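Local structure of spike protein P5 (Enterobacteria phage PRD1, 1YQ5) at residues Tyr61-Thr66 against Asp118-Ser123; Leu79-Gly84 against Gly101-Leu106; Val67-Val72 against Ala129-Tyr134. The protein forms, with P31 and P2, the spike complexes at the five-fold vertices of the capsid and is essential for infectivity. One frame throughout, in Å; residues are numbered along the deposited sequence.

Contact 1. Residues Tyr61-Thr66 against Asp118-Ser123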
loop_
_atom_site.group_PDB
_atom_site.type_symbol
_atom_site.label_atom_id
_atom_site.label_comp_id
_atom_site.label_asym_id
_atom_site.label_seq_id
_atom_site.Cartn_x
_atom_site.Cartn_y
_atom_site.Cartn_z
ATOM N N TYR A 61 12.520 3.353 1.124
ATOM C CA TYR A 61 11.689 4.220 0.307
ATOM C C TYR A 61 10.227 3.806 0.298
ATOM O O TYR A 61 9.911 2.626 0.147
ATOM C CB TYR A 61 12.199 4.233 -1.136
ATOM C CG TYR A 61 13.493 4.984 -1.321
ATOM C CD1 TYR A 61 14.712 4.425 -0.936
ATOM C CD2 TYR A 61 13.495 6.277 -1.842
ATOM C CE1 TYR A 61 15.904 5.145 -1.067
ATOM C CE2 TYR A 61 14.671 7.000 -1.976
ATOM C CZ TYR A 61 15.871 6.435 -1.587
ATOM O OH TYR A 61 17.029 7.175 -1.702
ATOM N N GLN A 62 9.346 4.788 0.467
ATOM C CA GLN A 62 7.909 4.548 0.427
ATOM C C GLN A 62 7.496 4.994 -0.967
ATOM O O GLN A 62 7.750 6.131 -1.368
ATOM C CB GLN A 62 7.179 5.378 1.484
ATOM C CG GLN A 62 5.654 5.279 1.404
ATOM C CD GLN A 62 5.144 3.845 1.415
ATOM O OE1 GLN A 62 5.492 3.055 2.295
ATOM N NE2 GLN A 62 4.307 3.505 0.436
ATOM N N ILE A 63 6.858 4.092 -1.701
ATOM C CA ILE A 63 6.458 4.362 -3.071
ATOM C C ILE A 63 4.993 4.050 -3.342
ATOM O O ILE A 63 4.461 3.040 -2.871
ATOM C CB ILE A 63 7.315 3.517 -4.028
ATOM C CG1 ILE A 63 8.794 3.844 -3.812
ATOM C CG2 ILE A 63 6.892 3.750 -5.465
ATOM C CD1 ILE A 63 9.734 2.776 -4.327
ATOM N N THR A 64 4.351 4.920 -4.113
ATOM C CA THR A 64 2.959 4.729 -4.486
ATOM C C THR A 64 2.731 5.152 -5.926
ATOM O O THR A 64 3.229 6.186 -6.368
ATOM C CB THR A 64 1.990 5.560 -3.608
ATOM O OG1 THR A 64 1.989 5.053 -2.268
ATOM C CG2 THR A 64 0.565 5.492 -4.171
HETATM N N MSE A 65 2.000 4.329 -6.661
HETATM C CA MSE A 65 1.643 4.654 -8.026
HETATM C C MSE A 65 0.177 4.313 -8.166
HETATM O O MSE A 65 -0.241 3.195 -7.856
HETATM C CB MSE A 65 2.452 3.858 -9.047
HETATM C CG MSE A 65 1.919 4.084 -10.459
HETATM SE SE MSE A 65 3.007 3.364 -11.874
HETATM C CE MSE A 65 3.007 1.499 -11.270
ATOM N N THR A 66 -0.605 5.287 -8.616
ATOM C CA THR A 66 -2.034 5.101 -8.795
ATOM C C THR A 66 -2.459 5.497 -10.197
ATOM O O THR A 66 -1.773 6.261 -10.875
ATOM C CB THR A 66 -2.835 5.964 -7.804
ATOM O OG1 THR A 66 -2.454 7.337 -7.958
ATOM C CG2 THR A 66 -2.572 5.522 -6.375
ATOM N N ASP A 118 20.646 2.800 -10.608
ATOM C CA ASP A 118 19.918 3.271 -9.431
ATOM C C ASP A 118 18.683 4.069 -9.828
ATOM O O ASP A 118 18.618 5.283 -9.627
ATOM C CB ASP A 118 20.831 4.135 -8.554
ATOM C CG ASP A 118 22.109 3.419 -8.162
ATOM O OD1 ASP A 118 22.050 2.194 -7.927
ATOM O OD2 ASP A 118 23.167 4.081 -8.074
ATOM N N VAL A 119 17.695 3.376 -10.378
ATOM C CA VAL A 119 16.480 4.040 -10.818
ATOM C C VAL A 119 15.230 3.216 -10.558
ATOM O O VAL A 119 15.198 2.014 -10.806
ATOM C CB VAL A 119 16.546 4.365 -12.333
ATOM C CG1 VAL A 119 16.803 3.095 -13.127
ATOM C CG2 VAL A 119 15.238 5.011 -12.796
ATOM N N LEU A 120 14.205 3.876 -10.036
ATOM C CA LEU A 120 12.931 3.225 -9.782
ATOM C C LEU A 120 12.196 3.275 -11.117
ATOM O O LEU A 120 12.011 4.356 -11.682
ATOM C CB LEU A 120 12.144 3.996 -8.721
ATOM C CG LEU A 120 12.682 3.927 -7.289
ATOM C CD1 LEU A 120 12.014 4.987 -6.432
ATOM C CD2 LEU A 120 12.432 2.537 -6.723
ATOM N N LYS A 121 11.797 2.113 -11.626
ATOM C CA LYS A 121 11.089 2.052 -12.900
ATOM C C LYS A 121 9.608 1.770 -12.665
ATOM O O LYS A 121 9.250 0.944 -11.824
ATOM C CB LYS A 121 11.703 0.972 -13.790
ATOM C CG LYS A 121 13.161 1.239 -14.165
ATOM C CD LYS A 121 13.720 0.131 -15.048
ATOM C CE LYS A 121 15.145 0.436 -15.489
ATOM N NZ LYS A 121 15.690 -0.634 -16.373
ATOM N N PHE A 122 8.751 2.462 -13.409
ATOM C CA PHE A 122 7.310 2.304 -13.252
ATOM C C PHE A 122 6.595 1.936 -14.545
ATOM O O PHE A 122 6.976 2.384 -15.632
ATOM C CB PHE A 122 6.691 3.601 -12.713
ATOM C CG PHE A 122 7.280 4.066 -11.412
ATOM C CD1 PHE A 122 8.497 4.743 -11.382
ATOM C CD2 PHE A 122 6.622 3.815 -10.211
ATOM C CE1 PHE A 122 9.051 5.168 -10.175
ATOM C CE2 PHE A 122 7.165 4.233 -8.997
ATOM C CZ PHE A 122 8.387 4.913 -8.981
ATOM N N SER A 123 5.543 1.135 -14.414
ATOM C CA SER A 123 4.741 0.730 -15.560
ATOM C C SER A 123 3.396 0.175 -15.122
ATOM O O SER A 123 3.252 -0.363 -14.020
ATOM C CB SER A 123 5.462 -0.330 -16.395
ATOM O OG SER A 123 4.740 -0.591 -17.593
#

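Contact 2. Residues Leu79-Gly84 against Gly101-Leu106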
loop_
_atom_site.group_PDB
_atom_site.type_symbol
_atom_site.label_atom_id
_atom_site.label_comp_id
_atom_site.label_asym_id
_atom_site.label_seq_id
_atom_site.Cartn_x
_atom_site.Cartn_y
_atom_site.Cartn_z
ATOM N N LEU A 79 -0.113 -3.252 -12.395
ATOM C CA LEU A 79 0.880 -2.259 -12.001
ATOM C C LEU A 79 2.194 -2.906 -11.608
ATOM O O LEU A 79 2.214 -3.979 -11.004
ATOM C CB LEU A 79 0.358 -1.404 -10.845
ATOM C CG LEU A 79 -0.821 -0.485 -11.172
ATOM C CD1 LEU A 79 -2.082 -1.308 -11.320
ATOM C CD2 LEU A 79 -0.994 0.547 -10.062
ATOM N N ARG A 80 3.293 -2.245 -11.950
ATOM C CA ARG A 80 4.609 -2.770 -11.632
ATOM C C ARG A 80 5.637 -1.694 -11.323
ATOM O O ARG A 80 5.702 -0.659 -11.993
ATOM C CB ARG A 80 5.132 -3.626 -12.790
ATOM C CG ARG A 80 6.523 -4.191 -12.558
ATOM C CD ARG A 80 7.028 -4.928 -13.794
ATOM N NE ARG A 80 7.458 -4.003 -14.838
ATOM C CZ ARG A 80 7.606 -4.336 -16.118
ATOM N NH1 ARG A 80 7.347 -5.578 -16.525
ATOM N NH2 ARG A 80 8.038 -3.435 -16.989
ATOM N N VAL A 81 6.436 -1.962 -10.296
ATOM C CA VAL A 81 7.512 -1.076 -9.877
ATOM C C VAL A 81 8.759 -1.943 -9.820
ATOM O O VAL A 81 8.719 -3.058 -9.296
ATOM C CB VAL A 81 7.279 -0.500 -8.467
ATOM C CG1 VAL A 81 8.497 0.310 -8.035
ATOM C CG2 VAL A 81 6.034 0.366 -8.452
ATOM N N LYS A 82 9.862 -1.440 -10.362
ATOM C CA LYS A 82 11.106 -2.193 -10.343
ATOM C C LYS A 82 12.255 -1.360 -9.810
ATOM O O LYS A 82 12.263 -0.138 -9.943
ATOM C CB LYS A 82 11.477 -2.665 -11.750
ATOM C CG LYS A 82 10.413 -3.491 -12.444
ATOM C CD LYS A 82 10.933 -4.054 -13.759
ATOM C CE LYS A 82 11.277 -2.952 -14.738
ATOM N NZ LYS A 82 11.994 -3.477 -15.944
ATOM N N TYR A 83 13.210 -2.037 -9.185
ATOM C CA TYR A 83 14.420 -1.397 -8.693
ATOM C C TYR A 83 15.495 -2.472 -8.670
ATOM O O TYR A 83 15.390 -3.455 -7.935
ATOM C CB TYR A 83 14.260 -0.817 -7.289
ATOM C CG TYR A 83 15.488 -0.014 -6.911
ATOM C CD1 TYR A 83 15.702 1.255 -7.451
ATOM C CD2 TYR A 83 16.490 -0.569 -6.116
ATOM C CE1 TYR A 83 16.887 1.950 -7.219
ATOM C CE2 TYR A 83 17.689 0.119 -5.879
ATOM C CZ TYR A 83 17.878 1.374 -6.437
ATOM O OH TYR A 83 19.060 2.045 -6.236
ATOM N N GLY A 84 16.524 -2.293 -9.489
ATOM C CA GLY A 84 17.578 -3.286 -9.536
ATOM C C GLY A 84 17.002 -4.620 -9.964
ATOM O O GLY A 84 16.175 -4.676 -10.874
ATOM N N GLY A 101 -6.298 1.424 -10.542
ATOM C CA GLY A 101 -5.632 0.569 -9.584
ATOM C C GLY A 101 -4.647 1.325 -8.721
ATOM O O GLY A 101 -4.418 2.522 -8.910
ATOM N N THR A 102 -4.042 0.606 -7.786
ATOM C CA THR A 102 -3.096 1.200 -6.860
ATOM C C THR A 102 -2.030 0.206 -6.428
ATOM O O THR A 102 -2.316 -0.973 -6.235
ATOM C CB THR A 102 -3.821 1.674 -5.573
ATOM O OG1 THR A 102 -4.766 2.704 -5.897
ATOM C CG2 THR A 102 -2.815 2.187 -4.548
ATOM N N ILE A 103 -0.799 0.686 -6.291
ATOM C CA ILE A 103 0.284 -0.145 -5.787
ATOM C C ILE A 103 1.128 0.747 -4.887
ATOM O O ILE A 103 1.537 1.843 -5.282
ATOM C CB ILE A 103 1.175 -0.767 -6.902
ATOM C CG1 ILE A 103 2.109 -1.810 -6.266
ATOM C CG2 ILE A 103 2.002 0.303 -7.608
ATOM C CD1 ILE A 103 2.918 -2.638 -7.260
ATOM N N SER A 104 1.348 0.287 -3.660
ATOM C CA SER A 104 2.135 1.033 -2.690
ATOM C C SER A 104 3.145 0.089 -2.084
ATOM O O SER A 104 2.825 -1.060 -1.776
ATOM C CB SER A 104 1.238 1.618 -1.604
ATOM O OG SER A 104 0.448 2.661 -2.144
ATOM N N LEU A 105 4.361 0.587 -1.898
ATOM C CA LEU A 105 5.444 -0.235 -1.389
ATOM C C LEU A 105 6.433 0.496 -0.495
ATOM O O LEU A 105 6.737 1.666 -0.711
ATOM C CB LEU A 105 6.236 -0.798 -2.573
ATOM C CG LEU A 105 5.483 -1.513 -3.690
ATOM C CD1 LEU A 105 6.138 -1.207 -5.033
ATOM C CD2 LEU A 105 5.472 -3.006 -3.413
ATOM N N LEU A 106 6.923 -0.215 0.513
ATOM C CA LEU A 106 7.964 0.294 1.397
ATOM C C LEU A 106 9.054 -0.732 1.119
ATOM O O LEU A 106 8.891 -1.907 1.436
ATOM C CB LEU A 106 7.564 0.226 2.876
ATOM C CG LEU A 106 8.745 0.505 3.823
ATOM C CD1 LEU A 106 9.307 1.883 3.535
ATOM C CD2 LEU A 106 8.310 0.400 5.282
#

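Contact 3. Residues Val67-Val72 against Ala129-Tyr134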
loop_
_atom_site.group_PDB
_atom_site.type_symbol
_atom_site.label_atom_id
_atom_site.label_comp_id
_atom_site.label_asym_id
_atom_site.label_seq_id
_atom_site.Cartn_x
_atom_site.Cartn_y
_atom_site.Cartn_z
ATOM N N VAL A 67 -3.598 4.970 -10.628
ATOM C CA VAL A 67 -4.122 5.299 -11.939
ATOM C C VAL A 67 -5.638 5.285 -11.958
ATOM O O VAL A 67 -6.276 4.464 -11.296
ATOM C CB VAL A 67 -3.634 4.313 -13.036
ATOM C CG1 VAL A 67 -4.089 2.898 -12.715
ATOM C CG2 VAL A 67 -4.186 4.735 -14.393
ATOM N N LYS A 68 -6.191 6.232 -12.706
ATOM C CA LYS A 68 -7.620 6.341 -12.934
ATOM C C LYS A 68 -7.727 6.567 -14.441
ATOM O O LYS A 68 -7.028 7.414 -14.999
ATOM C CB LYS A 68 -8.241 7.545 -12.206
ATOM C CG LYS A 68 -8.434 7.398 -10.698
ATOM C CD LYS A 68 -9.177 6.117 -10.322
ATOM C CE LYS A 68 -10.496 5.935 -11.080
ATOM N NZ LYS A 68 -11.519 6.992 -10.810
ATOM N N ASN A 69 -8.568 5.776 -15.092
ATOM C CA ASN A 69 -8.823 5.893 -16.524
ATOM C C ASN A 69 -10.274 5.451 -16.601
ATOM O O ASN A 69 -10.596 4.337 -17.028
ATOM C CB ASN A 69 -7.919 4.958 -17.329
ATOM C CG ASN A 69 -8.008 5.217 -18.822
ATOM O OD1 ASN A 69 -9.040 4.960 -19.447
ATOM N ND2 ASN A 69 -6.931 5.739 -19.400
ATOM N N ASN A 70 -11.138 6.355 -16.146
ATOM C CA ASN A 70 -12.572 6.140 -16.049
ATOM C C ASN A 70 -13.300 5.557 -17.245
ATOM O O ASN A 70 -14.379 4.990 -17.083
ATOM C CB ASN A 70 -13.238 7.445 -15.606
ATOM C CG ASN A 70 -12.765 7.892 -14.236
ATOM O OD1 ASN A 70 -11.835 7.308 -13.676
ATOM N ND2 ASN A 70 -13.400 8.924 -13.687
ATOM N N THR A 71 -12.725 5.682 -18.435
ATOM C CA THR A 71 -13.354 5.145 -19.635
ATOM C C THR A 71 -13.006 3.680 -19.902
ATOM O O THR A 71 -13.453 3.100 -20.895
ATOM C CB THR A 71 -12.998 5.988 -20.867
ATOM O OG1 THR A 71 -11.587 6.250 -20.881
ATOM C CG2 THR A 71 -13.768 7.306 -20.829
ATOM N N VAL A 72 -12.195 3.089 -19.029
ATOM C CA VAL A 72 -11.836 1.677 -19.158
ATOM C C VAL A 72 -12.213 1.045 -17.825
ATOM O O VAL A 72 -11.502 1.180 -16.826
ATOM C CB VAL A 72 -10.329 1.486 -19.451
ATOM C CG1 VAL A 72 -9.961 0.008 -19.380
ATOM C CG2 VAL A 72 -10.008 2.027 -20.847
ATOM N N ALA A 129 -7.484 -3.567 -22.561
ATOM C CA ALA A 129 -7.676 -2.394 -23.405
ATOM C C ALA A 129 -6.591 -1.346 -23.217
ATOM O O ALA A 129 -5.963 -1.265 -22.161
ATOM C CB ALA A 129 -9.044 -1.780 -23.129
ATOM N N ALA A 130 -6.377 -0.540 -24.252
ATOM C CA ALA A 130 -5.372 0.514 -24.195
ATOM C C ALA A 130 -5.883 1.653 -23.317
ATOM O O ALA A 130 -7.089 1.813 -23.145
ATOM C CB ALA A 130 -5.079 1.026 -25.599
ATOM N N LEU A 131 -4.966 2.435 -22.755
ATOM C CA LEU A 131 -5.341 3.564 -21.906
ATOM C C LEU A 131 -4.923 4.865 -22.583
ATOM O O LEU A 131 -3.748 5.059 -22.883
ATOM C CB LEU A 131 -4.651 3.461 -20.543
ATOM C CG LEU A 131 -4.878 2.178 -19.739
ATOM C CD1 LEU A 131 -4.094 2.254 -18.434
ATOM C CD2 LEU A 131 -6.363 1.996 -19.465
ATOM N N SER A 132 -5.883 5.749 -22.832
ATOM C CA SER A 132 -5.580 7.026 -23.468
ATOM C C SER A 132 -6.308 8.173 -22.774
ATOM O O SER A 132 -6.453 9.257 -23.336
ATOM C CB SER A 132 -5.971 6.986 -24.949
ATOM O OG SER A 132 -7.362 6.779 -25.099
ATOM N N ASN A 133 -6.759 7.928 -21.548
ATOM C CA ASN A 133 -7.485 8.934 -20.770
ATOM C C ASN A 133 -7.160 8.662 -19.308
ATOM O O ASN A 133 -8.047 8.526 -18.468
ATOM C CB ASN A 133 -8.989 8.789 -21.028
ATOM C CG ASN A 133 -9.829 9.655 -20.108
ATOM O OD1 ASN A 133 -9.512 10.821 -19.872
ATOM N ND2 ASN A 133 -10.915 9.089 -19.589
ATOM N N TYR A 134 -5.867 8.607 -19.017
ATOM C CA TYR A 134 -5.391 8.285 -17.683
ATOM C C TYR A 134 -4.768 9.414 -16.881
ATOM O O TYR A 134 -4.205 10.358 -17.428
ATOM C CB TYR A 134 -4.370 7.149 -17.795
ATOM C CG TYR A 134 -3.181 7.503 -18.673
ATOM C CD1 TYR A 134 -2.086 8.191 -18.152
ATOM C CD2 TYR A 134 -3.175 7.194 -20.034
ATOM C CE1 TYR A 134 -1.013 8.565 -18.962
ATOM C CE2 TYR A 134 -2.105 7.564 -20.854
ATOM C CZ TYR A 134 -1.032 8.250 -20.309
ATOM O OH TYR A 134 0.018 8.637 -21.105
HETATM O O HOH W 1 -9.876 9.184 -16.505
HETATM O O HOH W 2 -8.782 5.183 -22.442
#

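Contact 1. Residues Tyr61-Thr66 against Asp118-Ser123
Ile-63 and Met-65 meet Leu-120 and Phe-122 between two strands that run nearly parallel, their axes 9.2 Å apart at closest approach and inclined by 21°, a spacing that belongs to facing sheets rather than to neighbours within one sheet. Every second residue of 61-66 points into the gap, and Leu-120 and Phe-122 answer from the other sheet. Ile-63 serves two partners with two branches. Its CD1 meets Leu-120 CD2 tip to tip at 3.6 Å. Its CG2, set anti to the backbone N by a chi1 of -58°, touches Phe-122 CE2 at 3.6 Å, and does so in the plane of the ring, at its edge. Met-65, present as selenomethionine, slides past Phe-122 in the opposite direction. SE lies 3.8 Å from Phe-122 CB and 5.2 Å from the ring centroid, an oblique Met-aromatic contact. The chain is extended through chi2 and then bends at chi3 (57°), which turns CE away from the ring, to within 3.3 Å of Ser-123 O. That carbonyl is also engaged by the backbone N of Arg-80, so the methyl lies against an oxygen already bonded along its own sheet. Ile-138 touches both Met-65 and Phe-122, while Leu-53 and Val-81 continue the apolar layer around Leu-120 and Phe-122. The chemistry is therefore almost wholly one of dispersion and shape: the backbone bonds run within each sheet, and what joins the two layers of this C-terminal jelly-roll domain is the fit of buried hydrocarbon, one aromatic ring and one selenium atom.

Contact 2. Residues Leu79-Gly84 against Gly101-Leu106
Leu-79 lies against Ile-103 where two strands of facing sheets come close, and the same pair of strands illustrates how the depth of a sandwich core can change along its length. Here the tight end is at Leu-79 and Gly-101. Leu-79 CD2 reaches the opposite backbone itself, 3.8 Å from Thr-102 C and 4.0 Å from Gly-101 C; bare Gly-101 leaves room beside the other branch, CD1. CD2 also packs on Ile-103 CG2 at 3.9 Å. That methyl sits between the backbone N and the carbonyl carbon (chi1 -170° places CG1 anti to N), and it also meets Val-81 CG2 at 4.1 Å. Farther along the strands diverge at 25°. The CA atoms of Leu-79 and Ile-103 are 6.6 Å apart, and those of Val-81 and Leu-105 8.8 Å, so Val-81 and Leu-105 span the wider gap by reaching tip to tip, CB to CD1 at 3.7 Å. The other face of 79-83 is the solvent side: Arg-80 and Lys-82 point away, are partly exposed, and both form salt bridges with Asp-28. On the far face of 101-106, Thr-102 hydrogen-bonds Val-89 O of the second subunit. In the fold, strand 76-83 lies between 119-126 and 86-93, whereas 100-109 pairs with 59-68 as an outermost strand of its sheet within this chain; Met-65, Val-90 and Phe-88 extend the apolar filling between them.

Contact 3. Residues Val67-Val72 against Ala129-Tyr134
Val-72 packs on Leu-131 and Ala-129 to make the apolar centre of a contact between a strand end with its turn and a loop. Its CG2 lies 3.9 Å from Leu-131 CD2, the two side chains crossing at about a right angle, and its CG1 is 4.3 Å from Ala-129 CB. Asn-69 lies beside Leu-131, while Val-67 meets Tyr-134 through the ring-bearing CB. A type I turn, closed by Val-72 N to Asn-69 O, brings Val-72 and Thr-71 to face the loop. Outward from the valine the contact becomes polar. Asn-133 ND2 donates to Thr-71 OG1 over 3.2 Å, almost straight at 164° and within the amide plane; chi1 of 47° puts that hydroxyl between the backbone N and carbonyl carbon of Thr-71. One water bridges Asn-70 N and Asn-133 O, and Tyr-134 CA makes a CA-H...O contact with Lys-68 O at 3.3 Å. Lys-68 NZ binds Asn-70 OD1 and also forms a salt bridge with Asp-87 of the second subunit. The end of strand 59-68 and its turn meet the loop that leads from 119-126 into 135-142, with Leu-124 and Tyr-77 beneath the apolar centre and the carbonyl oxygen of Pro-18 accepting from Tyr-134 OH.

How the contacts relate
Contacts 1 and 2 are core and contact 3 lies nearer the surface, about 20 Å and 19 Å from them between centres. The first two join the same pair of sheets: 59-68 and 100-109 are neighbours in one, 119-126 and 76-83 in the other, so that backbone bonds such as Ile-63 N to Leu-105 O run within each sheet while apolar side chains fill the gap. Contact 3 starts where strand 59-68 ends, and Val-67 N still bonds Gly-101 O of contact 2. Beyond the strand's end, a turn and a loop meet, and hydrogen bonds and bridging water join the apolar grip. All three adjoin the second subunit of the trimer.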